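Local coordinates for Tb427.07.360- putative uncharacterized metacyclic invariant surface protein from Trypanosoma brucei (Trypanosoma brucei, PDB 5VTL), which is of unknown function but is a putative invariant surface protein of metacyclic trypanosomes, with an extended, helical architecture related to the glutamic acid/alanine-rich proteins, at residues Q1-F13 / A147-I159. Residues are numbered along the deposited sequence; the frame is centred on the assembly and turned at random.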
# COMPACT_ATOMS: atom_id res chain seq x y z
N GLN A 1 -5.95 34.94 7.75
CA GLN A 1 -5.05 33.88 7.25
C GLN A 1 -5.60 33.32 5.95
O GLN A 1 -5.97 32.15 5.86
CB GLN A 1 -4.85 32.77 8.29
CG GLN A 1 -4.16 33.30 9.56
CD GLN A 1 -3.75 32.23 10.57
OE1 GLN A 1 -2.85 31.43 10.33
NE2 GLN A 1 -4.39 32.25 11.74
N ASN A 2 -5.67 34.19 4.95
CA ASN A 2 -6.25 33.81 3.66
C ASN A 2 -5.41 34.28 2.46
O ASN A 2 -5.93 34.60 1.39
CB ASN A 2 -7.67 34.33 3.55
CG ASN A 2 -7.78 35.82 3.75
OD1 ASN A 2 -6.77 36.53 3.86
ND2 ASN A 2 -9.01 36.30 3.84
N THR A 3 -4.10 34.29 2.64
CA THR A 3 -3.20 34.55 1.54
C THR A 3 -3.19 33.36 0.58
O THR A 3 -3.62 32.26 0.94
CB THR A 3 -1.77 34.76 2.04
OG1 THR A 3 -1.24 33.52 2.50
CG2 THR A 3 -1.72 35.79 3.16
N VAL A 4 -2.69 33.58 -0.62
CA VAL A 4 -2.49 32.51 -1.59
C VAL A 4 -1.83 31.28 -0.97
O VAL A 4 -2.30 30.17 -1.16
CB VAL A 4 -1.67 33.05 -2.79
CG1 VAL A 4 -1.19 31.94 -3.67
CG2 VAL A 4 -2.55 34.04 -3.56
N SER A 5 -0.77 31.48 -0.18
CA SER A 5 -0.07 30.35 0.43
C SER A 5 -0.96 29.60 1.44
O SER A 5 -0.90 28.36 1.50
CB SER A 5 1.22 30.80 1.09
OG SER A 5 2.15 31.21 0.11
N HIS A 6 -1.76 30.32 2.23
CA HIS A 6 -2.65 29.67 3.20
C HIS A 6 -3.64 28.81 2.43
O HIS A 6 -3.88 27.65 2.75
CB HIS A 6 -3.46 30.66 4.03
CG HIS A 6 -2.66 31.52 4.96
ND1 HIS A 6 -2.13 31.06 6.15
CD2 HIS A 6 -2.37 32.84 4.91
CE1 HIS A 6 -1.53 32.06 6.77
NE2 HIS A 6 -1.66 33.15 6.04
N VAL A 7 -4.22 29.38 1.39
CA VAL A 7 -5.25 28.65 0.64
C VAL A 7 -4.64 27.47 -0.12
O VAL A 7 -5.23 26.39 -0.20
CB VAL A 7 -6.01 29.61 -0.31
CG1 VAL A 7 -6.98 28.85 -1.20
CG2 VAL A 7 -6.74 30.63 0.50
N SER A 8 -3.43 27.65 -0.67
CA SER A 8 -2.78 26.54 -1.34
C SER A 8 -2.56 25.33 -0.41
O SER A 8 -2.80 24.17 -0.79
CB SER A 8 -1.43 26.98 -1.93
OG SER A 8 -1.66 27.81 -3.04
N ALA A 9 -2.09 25.62 0.79
CA ALA A 9 -1.88 24.61 1.81
C ALA A 9 -3.19 23.89 2.16
O ALA A 9 -3.25 22.66 2.24
CB ALA A 9 -1.31 25.25 3.05
N ALA A 10 -4.25 24.67 2.38
CA ALA A 10 -5.54 24.10 2.73
C ALA A 10 -6.10 23.24 1.61
O ALA A 10 -6.70 22.20 1.85
CB ALA A 10 -6.53 25.19 3.08
N CYS A 11 -5.93 23.69 0.37
CA CYS A 11 -6.45 22.95 -0.76
C CYS A 11 -5.73 21.60 -0.93
O CYS A 11 -6.35 20.56 -1.11
CB CYS A 11 -6.37 23.78 -2.04
SG CYS A 11 -7.09 22.87 -3.42
N LEU A 12 -4.40 21.62 -0.85
CA LEU A 12 -3.64 20.37 -0.89
C LEU A 12 -4.12 19.38 0.16
O LEU A 12 -4.28 18.19 -0.12
CB LEU A 12 -2.15 20.67 -0.71
CG LEU A 12 -1.17 19.54 -1.03
CD1 LEU A 12 0.18 20.14 -1.45
CD2 LEU A 12 -0.96 18.62 0.17
N PHE A 13 -4.39 19.88 1.36
CA PHE A 13 -4.84 19.04 2.46
C PHE A 13 -6.25 18.46 2.18
O PHE A 13 -6.50 17.26 2.34
CB PHE A 13 -4.83 19.87 3.75
CG PHE A 13 -5.08 19.08 5.00
CD1 PHE A 13 -4.70 17.75 5.09
CD2 PHE A 13 -5.72 19.67 6.08
CE1 PHE A 13 -4.94 17.04 6.25
CE2 PHE A 13 -5.96 18.95 7.25
CZ PHE A 13 -5.57 17.64 7.33
N ALA A 147 1.27 17.85 3.54
CA ALA A 147 0.08 18.62 3.87
C ALA A 147 0.18 19.26 5.27
O ALA A 147 -0.08 20.45 5.46
CB ALA A 147 -1.15 17.75 3.76
N VAL A 148 0.59 18.45 6.24
CA VAL A 148 0.76 18.94 7.59
C VAL A 148 1.88 19.97 7.59
O VAL A 148 1.77 21.04 8.20
CB VAL A 148 1.05 17.77 8.55
CG1 VAL A 148 1.51 18.29 9.91
CG2 VAL A 148 -0.20 16.86 8.67
N GLU A 149 2.97 19.66 6.89
CA GLU A 149 4.11 20.58 6.85
C GLU A 149 3.71 21.94 6.30
O GLU A 149 4.13 22.97 6.83
CB GLU A 149 5.26 19.99 6.04
CG GLU A 149 6.00 18.91 6.79
CD GLU A 149 7.02 18.21 5.95
OE1 GLU A 149 7.15 18.51 4.74
OE2 GLU A 149 7.69 17.33 6.51
N PHE A 150 2.90 21.96 5.25
CA PHE A 150 2.54 23.23 4.62
C PHE A 150 1.63 24.00 5.55
O PHE A 150 1.73 25.22 5.67
CB PHE A 150 1.84 23.01 3.27
CG PHE A 150 2.76 22.71 2.12
CD1 PHE A 150 3.89 23.48 1.86
CD2 PHE A 150 2.49 21.65 1.29
CE1 PHE A 150 4.70 23.21 0.79
CE2 PHE A 150 3.31 21.37 0.20
CZ PHE A 150 4.41 22.14 -0.05
N GLY A 151 0.71 23.28 6.21
CA GLY A 151 -0.16 23.94 7.15
C GLY A 151 0.65 24.61 8.25
O GLY A 151 0.39 25.73 8.65
N CYS A 152 1.66 23.91 8.74
CA CYS A 152 2.48 24.43 9.81
C CYS A 152 3.38 25.59 9.32
O CYS A 152 3.67 26.51 10.07
CB CYS A 152 3.30 23.30 10.43
SG CYS A 152 2.31 22.30 11.55
N GLU A 153 3.79 25.54 8.06
CA GLU A 153 4.64 26.61 7.51
C GLU A 153 3.88 27.94 7.42
O GLU A 153 4.45 29.03 7.69
CB GLU A 153 5.19 26.20 6.13
CG GLU A 153 6.08 27.26 5.48
CD GLU A 153 6.66 26.82 4.15
OE1 GLU A 153 6.36 25.70 3.69
OE2 GLU A 153 7.40 27.62 3.57
N PHE A 154 2.60 27.88 7.06
CA PHE A 154 1.86 29.10 6.74
C PHE A 154 0.87 29.60 7.78
O PHE A 154 0.68 30.81 7.91
CB PHE A 154 1.23 28.98 5.35
CG PHE A 154 2.25 28.88 4.26
CD1 PHE A 154 3.07 29.97 3.97
CD2 PHE A 154 2.44 27.71 3.55
CE1 PHE A 154 4.02 29.88 2.99
CE2 PHE A 154 3.41 27.62 2.57
CZ PHE A 154 4.20 28.71 2.30
N PHE A 155 0.23 28.69 8.52
CA PHE A 155 -0.74 29.08 9.51
C PHE A 155 -0.01 29.31 10.82
O PHE A 155 1.16 28.92 10.96
CB PHE A 155 -1.85 28.04 9.63
CG PHE A 155 -2.80 28.02 8.43
CD1 PHE A 155 -2.47 27.32 7.28
CD2 PHE A 155 -3.96 28.76 8.44
CE1 PHE A 155 -3.30 27.34 6.18
CE2 PHE A 155 -4.80 28.78 7.36
CZ PHE A 155 -4.48 28.06 6.23
N THR A 156 -0.70 29.95 11.75
CA THR A 156 -0.17 30.22 13.07
C THR A 156 0.10 28.93 13.86
O THR A 156 -0.45 27.87 13.57
CB THR A 156 -1.09 31.21 13.84
OG1 THR A 156 -2.44 30.72 13.85
CG2 THR A 156 -1.07 32.58 13.18
N GLY A 157 1.01 29.02 14.83
CA GLY A 157 1.40 27.86 15.61
C GLY A 157 0.27 27.13 16.31
O GLY A 157 0.33 25.91 16.49
N ASP A 158 -0.77 27.86 16.73
CA ASP A 158 -1.91 27.22 17.38
C ASP A 158 -2.59 26.29 16.39
O ASP A 158 -2.98 25.18 16.73
CB ASP A 158 -2.91 28.25 17.91
CG ASP A 158 -3.34 29.26 16.85
OD1 ASP A 158 -2.55 29.58 15.94
OD2 ASP A 158 -4.48 29.75 16.94
N ILE A 159 -2.68 26.74 15.14
CA ILE A 159 -3.32 25.95 14.09
C ILE A 159 -2.43 24.78 13.70
O ILE A 159 -2.92 23.66 13.47
CB ILE A 159 -3.67 26.84 12.91
CG1 ILE A 159 -4.86 27.75 13.30
CG2 ILE A 159 -3.99 26.02 11.65
CD1 ILE A 159 -5.11 28.86 12.36
O HOH W 1 -1.04 21.46 2.98
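The Phe155 ring takes the edge of His6 on one face, with ND1 above its centre, in a T-shaped pair (centroids 4.6 Å apart); Ala9 CB and Gly151 O lie at its rim. The carbonyl carbon of Gln1 lies over one face of the His6 ring, toward its rim. Phe154 is sandwiched between Ser5 CB, a CH-pi contact 3.6 Å from the ring centroid, and Glu153 CG on the opposite face. Past CG the Gln1 chain runs extended (chi2 -172°), bringing its amide to the turn between the helices: OE1 accepts from Thr156 N at 3.0 Å, the donor tilted 21° from the carbonyl plane, and NE2 donates a longer bond to Thr156 OG1 at 3.3 Å. At the other end, Leu12 splits its methyls, CD2 against Ala147 CB and CD1 3.7 Å from Phe150 CE2, while Phe13 CD1 also meets Ala147 CB. A water donates to Ala9 O and Ala147 O. Ala9 CB packs on Phe150 CB, the segment axes 8.7 Å apart. Disulfide Cys152-Cys160 spans the Phe155-Thr156 turn; Cys11-Cys132 ties down helix 4-58. Short helix 141-154 thus lies antiparallel (158°) against the start of helix 4-58, at one end of an elongated helical bundle consistent with the trypanosomal glutamic acid/alanine-rich protein family.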